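Local coordinates for Sn-glycerol-3-phosphate ABC transporter substrate-binding protein UspB (Mycobacterium tuberculosis, PDB 4MFI) that probably binds glycerophosphocholine outside the membrane and delivers it to an ATP-binding cassette importer, as the substrate-binding subunit of that transporter, at residues A[392-397]-A[417-422]; A[186-189]-A[195-198]; A[72-77]-A[82-87]; A[334-339]-A[346-351]. All blocks are in the same frame, centred on the assembly; numbering follows the deposited sequence.

Interaction 1: residues A[392-397]-A[417-422]; sequences DRIISA and QKRLQV
I394 meets both R419 and L420 and carries most of this contact. Its CG2 methyl lies over one face of the R419 guanidinium, with I394 CG2 3.9 Å from R419 NH1. I394 and L420 slide past each other in opposite directions. CD1 and CG2 of I394 both rest against L420 CD2, and I394 CD1 comes to 3.9 Å from L420 CD2. I395 uses the second methyl of the same leucine: I395 CG1 is 3.9 Å from L420 CD1, and the two side chains cross at about a right angle. L420 is thus held by one methyl against each isoleucine.

The two segments belong to helices 391-405 and 409-427. They form an antiparallel helical hairpin joined by a short turn. The segment axes run at 172° to each other and come no nearer than 10.7 Å. I394 and L420 span the gap between them.

R419 reaches the partner helix because its chain bends at chi3 (57°), which lays the guanidinium across I394. A water in the guanidinium plane extends the contact. It accepts from R419 NH2 at 3.1 Å and donates to I394 O at 2.9 Å.

Further out, I416 and I423 of helix 409-427 also touch I394. L227, L229 and L388 pack on L420. Within helix 391-405, S396 N and S396 OG reach D392 O from opposite faces of its plane. Polar bonds tie this helix to its surroundings: S207 N bonds S396 OG, S207 OG bonds D392 O, and D392 and R393 form salt bridges to R103 and D204.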
loop_
_atom_site.group_PDB
_atom_site.type_symbol
_atom_site.label_atom_id
_atom_site.label_comp_id
_atom_site.label_asym_id
_atom_site.label_seq_id
_atom_site.Cartn_x
_atom_site.Cartn_y
_atom_site.Cartn_z
ATOM N N ASP A 392 12.595 -2.191 0.226
ATOM C CA ASP A 392 11.911 -1.049 -0.363
ATOM C C ASP A 392 12.844 0.134 -0.575
ATOM O O ASP A 392 12.823 0.764 -1.630
ATOM C CB ASP A 392 10.715 -0.628 0.493
ATOM C CG ASP A 392 11.108 -0.190 1.888
ATOM O OD1 ASP A 392 11.918 -0.893 2.531
ATOM O OD2 ASP A 392 10.611 0.866 2.346
ATOM N N ARG A 393 13.684 0.418 0.419
ATOM C CA ARG A 393 14.549 1.588 0.368
ATOM C C ARG A 393 15.725 1.389 -0.590
ATOM O O ARG A 393 16.125 2.311 -1.311
ATOM C CB ARG A 393 15.060 1.923 1.773
ATOM C CG ARG A 393 13.953 2.142 2.823
ATOM C CD ARG A 393 13.024 3.301 2.486
ATOM N NE ARG A 393 13.759 4.528 2.174
ATOM C CZ ARG A 393 13.183 5.704 1.941
ATOM N NH1 ARG A 393 11.861 5.823 2.001
ATOM N NH2 ARG A 393 13.926 6.765 1.649
ATOM N N ILE A 394 16.284 0.186 -0.581
ATOM C CA ILE A 394 17.422 -0.131 -1.438
ATOM C C ILE A 394 16.998 -0.191 -2.912
ATOM O O ILE A 394 17.663 0.369 -3.788
ATOM C CB ILE A 394 18.087 -1.454 -0.991
ATOM C CG1 ILE A 394 18.671 -1.290 0.419
ATOM C CG2 ILE A 394 19.145 -1.904 -1.988
ATOM C CD1 ILE A 394 19.114 -2.599 1.059
ATOM N N ILE A 395 15.877 -0.849 -3.197
ATOM C CA ILE A 395 15.357 -0.855 -4.564
ATOM C C ILE A 395 14.986 0.562 -5.023
ATOM O O ILE A 395 15.301 0.962 -6.150
ATOM C CB ILE A 395 14.165 -1.823 -4.704
ATOM C CG1 ILE A 395 14.647 -3.266 -4.483
ATOM C CG2 ILE A 395 13.509 -1.681 -6.072
ATOM C CD1 ILE A 395 13.524 -4.292 -4.299
ATOM N N SER A 396 14.336 1.331 -4.152
ATOM C CA SER A 396 13.990 2.708 -4.495
ATOM C C SER A 396 15.217 3.546 -4.805
ATOM O O SER A 396 15.188 4.350 -5.738
ATOM C CB SER A 396 13.196 3.385 -3.382
ATOM O OG SER A 396 11.860 2.931 -3.368
ATOM N N ALA A 397 16.282 3.385 -4.020
ATOM C CA ALA A 397 17.490 4.160 -4.271
ATOM C C ALA A 397 18.069 3.829 -5.639
ATOM O O ALA A 397 18.543 4.714 -6.350
ATOM C CB ALA A 397 18.524 3.920 -3.173
ATOM N N GLN A 417 20.793 -6.552 -6.446
ATOM C CA GLN A 417 20.471 -7.951 -6.161
ATOM C C GLN A 417 21.522 -8.612 -5.266
ATOM O O GLN A 417 21.176 -9.369 -4.359
ATOM C CB GLN A 417 20.244 -8.768 -7.442
ATOM C CG GLN A 417 19.871 -10.217 -7.137
ATOM C CD GLN A 417 19.114 -10.910 -8.256
ATOM O OE1 GLN A 417 18.284 -10.310 -8.928
ATOM N NE2 GLN A 417 19.371 -12.198 -8.429
ATOM N N LYS A 418 22.799 -8.322 -5.505
ATOM C CA LYS A 418 23.857 -8.873 -4.658
ATOM C C LYS A 418 23.720 -8.395 -3.213
ATOM O O LYS A 418 23.857 -9.180 -2.268
ATOM C CB LYS A 418 25.240 -8.505 -5.209
ATOM C CG LYS A 418 25.602 -9.222 -6.497
ATOM C CD LYS A 418 26.925 -8.721 -7.066
ATOM C CE LYS A 418 27.456 -9.657 -8.147
ATOM N NZ LYS A 418 26.455 -9.959 -9.204
ATOM N N ARG A 419 23.433 -7.110 -3.035
ATOM C CA ARG A 419 23.261 -6.559 -1.691
ATOM C C ARG A 419 22.042 -7.139 -0.989
ATOM O O ARG A 419 22.095 -7.470 0.200
ATOM C CB ARG A 419 23.193 -5.030 -1.746
ATOM C CG ARG A 419 24.559 -4.432 -2.110
ATOM C CD ARG A 419 24.481 -3.005 -2.542
ATOM N NE ARG A 419 23.872 -2.161 -1.527
ATOM C CZ ARG A 419 23.068 -1.144 -1.809
ATOM N NH1 ARG A 419 22.551 -0.424 -0.832
ATOM N NH2 ARG A 419 22.773 -0.858 -3.075
ATOM N N LEU A 420 20.946 -7.253 -1.726
ATOM C CA LEU A 420 19.716 -7.817 -1.175
ATOM C C LEU A 420 19.887 -9.289 -0.803
ATOM O O LEU A 420 19.339 -9.750 0.201
ATOM C CB LEU A 420 18.559 -7.664 -2.166
ATOM C CG LEU A 420 18.092 -6.236 -2.475
ATOM C CD1 LEU A 420 16.935 -6.281 -3.469
ATOM C CD2 LEU A 420 17.688 -5.491 -1.216
ATOM N N GLN A 421 20.641 -10.033 -1.611
ATOM C CA GLN A 421 20.865 -11.451 -1.339
ATOM C C GLN A 421 21.601 -11.627 -0.011
ATOM O O GLN A 421 21.234 -12.476 0.806
ATOM C CB GLN A 421 21.667 -12.102 -2.470
ATOM C CG GLN A 421 21.732 -13.618 -2.347
ATOM C CD GLN A 421 20.401 -14.256 -2.637
ATOM O OE1 GLN A 421 19.847 -14.080 -3.722
ATOM N NE2 GLN A 421 19.870 -15.002 -1.670
ATOM N N VAL A 422 22.636 -10.817 0.202
ATOM C CA VAL A 422 23.393 -10.867 1.448
ATOM C C VAL A 422 22.499 -10.549 2.649
ATOM O O VAL A 422 22.521 -11.264 3.653
ATOM C CB VAL A 422 24.608 -9.923 1.391
ATOM C CG1 VAL A 422 25.236 -9.760 2.766
ATOM C CG2 VAL A 422 25.635 -10.455 0.407
HETATM O O HOH W 1 20.483 0.950 -3.982
#

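Interaction 2: residues A[186-189]-A[195-198]; sequences ELQR and RSAH
Q188 turns its side-chain amide along the backbone of R195-A197. The amide meets the chain with both of its polar atoms. Q188 NE2 donates to R195 O at 2.9 Å, and the bond is nearly straight at 172°. The acceptor lies in the amide plane of Q188, but the nitrogen sits above the carbonyl plane of R195. At the other polar atom of the amide, A197 N gives a weak bond to Q188 OE1 at 3.3 Å. The torsions explain the reach. CG stands opposite the backbone N (chi1 -176°), and the bend at chi2 (62°) brings the amide to the chain.

Q188 OE1 has a second donor. A water gives it a hydrogen bond at 2.7 Å and accepts one from S196 OG, also at 2.7 Å.

L187, one residue earlier on helix 177-191, adds an apolar contact. L187 CB and A197 CB are 3.5 Å apart, closer than usual for two carbons. The leucine also packs on A163, W164, A167 and L169. The guanidinium of R195 goes elsewhere, to G264 O and V191 O.

The segments close the connection from helix 177-191 to strand 198-201, part of the alpha/beta fold of this binding protein. S196 pairs through its backbone with I265 and A267, so the loop is also tied to residues 265-267.

A primary amide can donate and accept at once, and Q188 does both here. It holds the loop backbone by one strong bond from NE2 and one weak bond at OE1, where the water is a further donor. Together these probably restrict a flip of the amide.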
loop_
_atom_site.group_PDB
_atom_site.type_symbol
_atom_site.label_atom_id
_atom_site.label_comp_id
_atom_site.label_asym_id
_atom_site.label_seq_id
_atom_site.Cartn_x
_atom_site.Cartn_y
_atom_site.Cartn_z
ATOM N N GLU A 186 3.874 12.671 -27.510
ATOM C CA GLU A 186 2.839 13.635 -27.873
ATOM C C GLU A 186 2.372 14.429 -26.664
ATOM O O GLU A 186 2.166 15.641 -26.749
ATOM C CB GLU A 186 1.655 12.960 -28.566
ATOM C CG GLU A 186 0.532 13.922 -28.962
ATOM C CD GLU A 186 0.878 14.869 -30.110
ATOM O OE1 GLU A 186 2.043 14.915 -30.568
ATOM O OE2 GLU A 186 -0.048 15.574 -30.559
ATOM N N LEU A 187 2.209 13.757 -25.531
ATOM C CA LEU A 187 1.878 14.470 -24.300
ATOM C C LEU A 187 2.975 15.467 -23.935
ATOM O O LEU A 187 2.687 16.570 -23.473
ATOM C CB LEU A 187 1.630 13.488 -23.156
ATOM C CG LEU A 187 0.275 12.776 -23.200
ATOM C CD1 LEU A 187 0.308 11.560 -22.289
ATOM C CD2 LEU A 187 -0.844 13.741 -22.798
ATOM N N GLN A 188 4.233 15.103 -24.162
ATOM C CA GLN A 188 5.327 16.037 -23.896
ATOM C C GLN A 188 5.238 17.290 -24.778
ATOM O O GLN A 188 5.481 18.407 -24.313
ATOM C CB GLN A 188 6.686 15.354 -24.079
ATOM C CG GLN A 188 7.873 16.242 -23.732
ATOM C CD GLN A 188 7.872 16.683 -22.281
ATOM O OE1 GLN A 188 7.783 15.855 -21.370
ATOM N NE2 GLN A 188 7.963 17.990 -22.055
ATOM N N ARG A 189 4.891 17.108 -26.049
ATOM C CA ARG A 189 4.710 18.247 -26.942
ATOM C C ARG A 189 3.628 19.174 -26.407
ATOM O O ARG A 189 3.783 20.405 -26.429
ATOM C CB ARG A 189 4.328 17.769 -28.344
ATOM C CG ARG A 189 4.186 18.899 -29.349
ATOM C CD ARG A 189 3.737 18.391 -30.710
ATOM N NE ARG A 189 2.352 17.927 -30.696
ATOM C CZ ARG A 189 1.298 18.733 -30.755
ATOM N NH1 ARG A 189 1.469 20.049 -30.825
ATOM N NH2 ARG A 189 0.073 18.224 -30.737
ATOM N N ARG A 195 7.790 21.237 -18.269
ATOM C CA ARG A 195 6.773 20.316 -17.765
ATOM C C ARG A 195 7.046 18.924 -18.343
ATOM O O ARG A 195 7.901 18.765 -19.221
ATOM C CB ARG A 195 5.371 20.789 -18.160
ATOM C CG ARG A 195 4.972 22.139 -17.587
ATOM C CD ARG A 195 3.724 22.656 -18.302
ATOM N NE ARG A 195 2.486 22.083 -17.809
ATOM C CZ ARG A 195 1.320 22.132 -18.451
ATOM N NH1 ARG A 195 1.228 22.646 -19.681
ATOM N NH2 ARG A 195 0.250 21.605 -17.880
ATOM N N SER A 196 6.332 17.917 -17.847
ATOM C CA SER A 196 6.534 16.543 -18.316
ATOM C C SER A 196 5.216 15.846 -18.572
ATOM O O SER A 196 4.206 16.158 -17.932
ATOM C CB SER A 196 7.334 15.731 -17.292
ATOM O OG SER A 196 8.658 16.215 -17.182
ATOM N N ALA A 197 5.236 14.887 -19.496
ATOM C CA ALA A 197 4.070 14.046 -19.769
ATOM C C ALA A 197 3.736 13.151 -18.579
ATOM O O ALA A 197 2.567 12.823 -18.356
ATOM C CB ALA A 197 4.316 13.188 -21.004
ATOM N N HIS A 198 4.765 12.725 -17.846
ATOM C CA HIS A 198 4.594 11.746 -16.774
ATOM C C HIS A 198 5.623 12.008 -15.700
ATOM O O HIS A 198 6.771 12.313 -16.005
ATOM C CB HIS A 198 4.766 10.316 -17.323
ATOM C CG HIS A 198 4.280 9.250 -16.391
ATOM N ND1 HIS A 198 2.944 9.054 -16.122
ATOM C CD2 HIS A 198 4.951 8.317 -15.667
ATOM C CE1 HIS A 198 2.808 8.047 -15.274
ATOM N NE2 HIS A 198 4.011 7.584 -14.980
HETATM O O HOH W 2 9.814 15.559 -19.556
#

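Interaction 3: residues A[72-77]-A[82-87]; sequences IDAGKD and AQKFNA
K84 lays its aliphatic chain against A74, and this pair makes most of the contact. The second segment is one stretch of helix 78-88, and its residues face different ways. A82 starts it and packs on W104 and F108 of helix 104-110. Two residues on, K84 lies on the side facing 72-77. Its CG is turned opposite the backbone N (chi1 -170°), and the chain stays extended as far as CE. It runs from A74 back alongside the strand end towards I72. K84 CD rests on A74, 3.6 Å from A74 O and 3.8 Å from A74 CB. Further along, K84 CE comes to 4.4 Å from I72 CG2, a looser contact. The chain then bends at chi4 (65°), and the ammonium makes a cation-pi contact with W42. The methylenes thus cover A74 while the charge goes to a ring of the neighbouring strand 39-43. F85 leads away from the loop and meets F108 edge-to-face.

D77 is the N-cap of the helix, its OD1 accepting from E80 N. Two residues earlier, G75 N gives a weak bond to D73 OD1 at 3.3 Å.

The unit is a strand, a tight connection and a helix, as in the alpha/beta domains of periplasmic-type binding proteins. Strand 69-73 pairs in parallel with strand 39-43, which supplies W42. Helix 78-88 lies between this strand end and helix 104-110.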
loop_
_atom_site.group_PDB
_atom_site.type_symbol
_atom_site.label_atom_id
_atom_site.label_comp_id
_atom_site.label_asym_id
_atom_site.label_seq_id
_atom_site.Cartn_x
_atom_site.Cartn_y
_atom_site.Cartn_z
ATOM N N ILE A 72 -4.144 4.971 21.946
ATOM C CA ILE A 72 -2.827 5.478 22.282
ATOM C C ILE A 72 -2.187 6.072 21.035
ATOM O O ILE A 72 -2.127 5.407 20.005
ATOM C CB ILE A 72 -1.923 4.334 22.782
ATOM C CG1 ILE A 72 -2.548 3.634 23.989
ATOM C CG2 ILE A 72 -0.532 4.852 23.116
ATOM C CD1 ILE A 72 -2.688 4.527 25.181
ATOM N N ASP A 73 -1.726 7.321 21.120
ATOM C CA ASP A 73 -0.923 7.905 20.044
ATOM C C ASP A 73 0.473 7.294 20.114
ATOM O O ASP A 73 1.311 7.709 20.923
ATOM C CB ASP A 73 -0.852 9.431 20.166
ATOM C CG ASP A 73 -0.264 10.098 18.922
ATOM O OD1 ASP A 73 0.388 9.404 18.108
ATOM O OD2 ASP A 73 -0.454 11.325 18.759
ATOM N N ALA A 74 0.716 6.313 19.254
ATOM C CA ALA A 74 1.933 5.514 19.322
ATOM C C ALA A 74 3.012 6.012 18.362
ATOM O O ALA A 74 4.071 5.396 18.232
ATOM C CB ALA A 74 1.608 4.047 19.048
ATOM N N GLY A 75 2.757 7.129 17.692
ATOM C CA GLY A 75 3.755 7.674 16.787
ATOM C C GLY A 75 3.151 8.508 15.679
ATOM O O GLY A 75 1.953 8.423 15.418
ATOM N N LYS A 76 3.978 9.314 15.022
ATOM C CA LYS A 76 3.489 10.169 13.946
ATOM C C LYS A 76 3.375 9.407 12.621
ATOM O O LYS A 76 2.713 9.860 11.686
ATOM C CB LYS A 76 4.382 11.400 13.777
ATOM C CG LYS A 76 5.670 11.129 13.019
ATOM C CD LYS A 76 6.410 12.414 12.687
ATOM C CE LYS A 76 7.500 12.153 11.664
ATOM N NZ LYS A 76 8.316 13.369 11.390
ATOM N N ASP A 77 4.025 8.249 12.548
ATOM C CA ASP A 77 3.979 7.419 11.347
ATOM C C ASP A 77 4.197 5.953 11.704
ATOM O O ASP A 77 4.418 5.625 12.880
ATOM C CB ASP A 77 4.984 7.904 10.282
ATOM C CG ASP A 77 6.434 7.867 10.753
ATOM O OD1 ASP A 77 6.795 7.034 11.608
ATOM O OD2 ASP A 77 7.239 8.666 10.228
ATOM N N ALA A 82 6.313 1.210 15.055
ATOM C CA ALA A 82 7.124 0.005 15.086
ATOM C C ALA A 82 8.215 0.081 16.161
ATOM O O ALA A 82 8.444 -0.900 16.876
ATOM C CB ALA A 82 7.723 -0.270 13.720
ATOM N N GLN A 83 8.896 1.224 16.277
ATOM C CA GLN A 83 9.932 1.363 17.304
ATOM C C GLN A 83 9.350 1.339 18.713
ATOM O O GLN A 83 9.943 0.764 19.629
ATOM C CB GLN A 83 10.774 2.622 17.097
ATOM C CG GLN A 83 11.548 2.645 15.781
ATOM C CD GLN A 83 12.446 1.430 15.573
ATOM O OE1 GLN A 83 12.832 0.746 16.522
ATOM N NE2 GLN A 83 12.792 1.167 14.321
ATOM N N LYS A 84 8.189 1.963 18.892
ATOM C CA LYS A 84 7.555 1.957 20.203
ATOM C C LYS A 84 7.173 0.526 20.583
ATOM O O LYS A 84 7.384 0.100 21.727
ATOM C CB LYS A 84 6.335 2.879 20.212
ATOM C CG LYS A 84 5.753 3.128 21.597
ATOM C CD LYS A 84 4.460 3.929 21.495
ATOM C CE LYS A 84 3.795 4.120 22.850
ATOM N NZ LYS A 84 4.623 4.956 23.762
ATOM N N PHE A 85 6.646 -0.222 19.615
ATOM C CA PHE A 85 6.315 -1.627 19.830
ATOM C C PHE A 85 7.569 -2.435 20.163
ATOM O O PHE A 85 7.580 -3.207 21.119
ATOM C CB PHE A 85 5.608 -2.196 18.594
ATOM C CG PHE A 85 5.151 -3.627 18.745
ATOM C CD1 PHE A 85 4.501 -4.056 19.895
ATOM C CD2 PHE A 85 5.340 -4.537 17.708
ATOM C CE1 PHE A 85 4.068 -5.374 20.015
ATOM C CE2 PHE A 85 4.910 -5.846 17.821
ATOM C CZ PHE A 85 4.275 -6.270 18.980
ATOM N N ASN A 86 8.631 -2.252 19.383
ATOM C CA ASN A 86 9.879 -2.959 19.635
ATOM C C ASN A 86 10.363 -2.774 21.076
ATOM O O ASN A 86 10.754 -3.736 21.746
ATOM C CB ASN A 86 10.958 -2.490 18.659
ATOM C CG ASN A 86 12.143 -3.414 18.633
ATOM O OD1 ASN A 86 11.992 -4.629 18.488
ATOM N ND2 ASN A 86 13.331 -2.855 18.799
ATOM N N ALA A 87 10.321 -1.537 21.557
ATOM C CA ALA A 87 10.789 -1.248 22.907
ATOM C C ALA A 87 9.900 -1.881 23.968
ATOM O O ALA A 87 10.381 -2.308 25.019
ATOM C CB ALA A 87 10.894 0.248 23.125
#

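Interaction 4: residues A[334-339]-A[346-351]; sequences TNTAYF and LPVRKS
T336 meets P347, V348 and R349 where the chain turns back after helix 333-343. A loop folds back on the side of this helix, within the alpha/beta fold of the solute-binding family. The tight part centres on T336, which is buried. With T336 OG1 opposite the backbone N (chi1 -168°), the hydroxyl is placed where V348 N can reach it. V348 N donates to T336 OG1 at 2.9 Å with an angle of 162°. P347 CA is also close, 3.5 Å from T336 OG1. The V348 side chain crosses the threonine obliquely, and V348 CG2 lies 3.5 Å from T336 OG1. T336 CG2 packs against the stem of the arginine, 3.8 Å from R349 CG.

Between the side-chain carbons of T336 and P347 the fit is looser, with T336 CG2 and P347 CB 4.2 Å apart. The solvent side is at K350, which is exposed and whose ammonium makes a salt bridge to D133. R349 is buried, but its chain leads away from the helix after bending at chi2 and chi3. Its charged end forms a salt bridge with D130, and S351 OG bonds to the same carboxylate atom, D130 OD2.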
loop_
_atom_site.group_PDB
_atom_site.type_symbol
_atom_site.label_atom_id
_atom_site.label_comp_id
_atom_site.label_asym_id
_atom_site.label_seq_id
_atom_site.Cartn_x
_atom_site.Cartn_y
_atom_site.Cartn_z
ATOM N N THR A 334 -19.786 -1.988 7.650
ATOM C CA THR A 334 -20.229 -0.645 8.015
ATOM C C THR A 334 -19.054 0.234 8.435
ATOM O O THR A 334 -18.927 1.393 8.019
ATOM C CB THR A 334 -21.216 -0.721 9.203
ATOM O OG1 THR A 334 -22.407 -1.401 8.789
ATOM C CG2 THR A 334 -21.582 0.658 9.699
ATOM N N ASN A 335 -18.184 -0.325 9.260
ATOM C CA ASN A 335 -17.142 0.475 9.880
ATOM C C ASN A 335 -15.969 0.768 8.960
ATOM O O ASN A 335 -15.393 1.855 9.019
ATOM C CB ASN A 335 -16.697 -0.168 11.190
ATOM C CG ASN A 335 -17.767 -0.085 12.247
ATOM O OD1 ASN A 335 -18.594 0.829 12.228
ATOM N ND2 ASN A 335 -17.771 -1.038 13.171
ATOM N N THR A 336 -15.609 -0.182 8.102
ATOM C CA THR A 336 -14.562 0.108 7.130
ATOM C C THR A 336 -15.058 1.122 6.090
ATOM O O THR A 336 -14.293 1.965 5.627
ATOM C CB THR A 336 -13.986 -1.170 6.460
ATOM O OG1 THR A 336 -12.790 -0.829 5.746
ATOM C CG2 THR A 336 -14.985 -1.804 5.496
ATOM N N ALA A 337 -16.342 1.059 5.749
ATOM C CA ALA A 337 -16.931 2.059 4.863
ATOM C C ALA A 337 -16.824 3.443 5.491
ATOM O O ALA A 337 -16.393 4.399 4.839
ATOM C CB ALA A 337 -18.382 1.722 4.555
ATOM N N TYR A 338 -17.204 3.545 6.763
ATOM C CA TYR A 338 -17.080 4.800 7.501
ATOM C C TYR A 338 -15.638 5.307 7.542
ATOM O O TYR A 338 -15.374 6.484 7.254
ATOM C CB TYR A 338 -17.632 4.653 8.923
ATOM C CG TYR A 338 -17.319 5.836 9.807
ATOM C CD1 TYR A 338 -18.038 7.019 9.699
ATOM C CD2 TYR A 338 -16.287 5.775 10.738
ATOM C CE1 TYR A 338 -17.742 8.106 10.501
ATOM C CE2 TYR A 338 -15.985 6.848 11.543
ATOM C CZ TYR A 338 -16.710 8.013 11.421
ATOM O OH TYR A 338 -16.401 9.084 12.225
ATOM N N PHE A 339 -14.707 4.423 7.897
ATOM C CA PHE A 339 -13.301 4.798 7.970
ATOM C C PHE A 339 -12.812 5.325 6.620
ATOM O O PHE A 339 -12.117 6.347 6.554
ATOM C CB PHE A 339 -12.459 3.601 8.420
ATOM C CG PHE A 339 -11.040 3.952 8.772
ATOM C CD1 PHE A 339 -10.746 4.606 9.963
ATOM C CD2 PHE A 339 -9.995 3.593 7.933
ATOM C CE1 PHE A 339 -9.436 4.918 10.300
ATOM C CE2 PHE A 339 -8.680 3.905 8.262
ATOM C CZ PHE A 339 -8.405 4.571 9.450
ATOM N N LEU A 346 -9.118 2.774 1.616
ATOM C CA LEU A 346 -10.085 1.989 0.858
ATOM C C LEU A 346 -10.840 1.016 1.764
ATOM O O LEU A 346 -10.259 0.456 2.693
ATOM C CB LEU A 346 -9.360 1.229 -0.256
ATOM C CG LEU A 346 -8.548 2.126 -1.197
ATOM C CD1 LEU A 346 -7.781 1.313 -2.229
ATOM C CD2 LEU A 346 -9.458 3.143 -1.872
ATOM N N PRO A 347 -12.141 0.803 1.500
ATOM C CA PRO A 347 -12.884 -0.180 2.300
ATOM C C PRO A 347 -12.256 -1.565 2.164
ATOM O O PRO A 347 -11.924 -1.976 1.046
ATOM C CB PRO A 347 -14.292 -0.157 1.679
ATOM C CG PRO A 347 -14.376 1.154 0.946
ATOM C CD PRO A 347 -12.981 1.443 0.477
ATOM N N VAL A 348 -12.090 -2.276 3.280
ATOM C CA VAL A 348 -11.362 -3.541 3.250
ATOM C C VAL A 348 -12.278 -4.758 3.121
ATOM O O VAL A 348 -11.795 -5.892 3.057
ATOM C CB VAL A 348 -10.437 -3.697 4.480
ATOM C CG1 VAL A 348 -9.538 -2.467 4.630
ATOM C CG2 VAL A 348 -11.247 -3.924 5.760
ATOM N N ARG A 349 -13.590 -4.516 3.074
ATOM C CA ARG A 349 -14.579 -5.583 2.964
ATOM C C ARG A 349 -15.277 -5.525 1.622
ATOM O O ARG A 349 -15.681 -4.441 1.180
ATOM C CB ARG A 349 -15.636 -5.459 4.072
ATOM C CG ARG A 349 -15.085 -5.625 5.486
ATOM C CD ARG A 349 -14.707 -7.072 5.774
ATOM N NE ARG A 349 -15.910 -7.881 5.897
ATOM C CZ ARG A 349 -16.416 -8.306 7.050
ATOM N NH1 ARG A 349 -15.809 -8.023 8.200
ATOM N NH2 ARG A 349 -17.530 -9.015 7.048
ATOM N N LYS A 350 -15.437 -6.684 0.986
ATOM C CA LYS A 350 -16.127 -6.763 -0.299
ATOM C C LYS A 350 -17.541 -6.202 -0.205
ATOM O O LYS A 350 -17.972 -5.431 -1.064
ATOM C CB LYS A 350 -16.183 -8.214 -0.786
ATOM C CG LYS A 350 -14.816 -8.849 -0.990
ATOM C CD LYS A 350 -14.975 -10.318 -1.352
ATOM C CE LYS A 350 -13.627 -10.997 -1.519
ATOM N NZ LYS A 350 -13.779 -12.474 -1.600
ATOM N N SER A 351 -18.254 -6.574 0.853
ATOM C CA SER A 351 -19.652 -6.185 1.005
ATOM C C SER A 351 -19.848 -4.743 1.459
ATOM O O SER A 351 -20.989 -4.314 1.661
ATOM C CB SER A 351 -20.361 -7.112 1.992
ATOM O OG SER A 351 -19.881 -6.897 3.306
#

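Overall arrangement
Interactions 2, 3 and 4 each join a helix to chain close by in sequence, while interaction 1 pairs two long helices near the C-terminus. All touching residues of interaction 4 are buried. The other three are partly buried, with exposed R419 and K84 at the edges of interactions 1 and 3. Interactions 1 and 3 rely mainly on carbon contact, with a guanidinium and a water at the edge of 1 and the aliphatic part of a lysine in 3. Interactions 2 and 4 use a polar side chain to hold loop backbone, an amide in one and a hydroxyl in the other. Interactions 2 and 3 lie on opposite sides of the chain's centre, with centres about 42 Å apart.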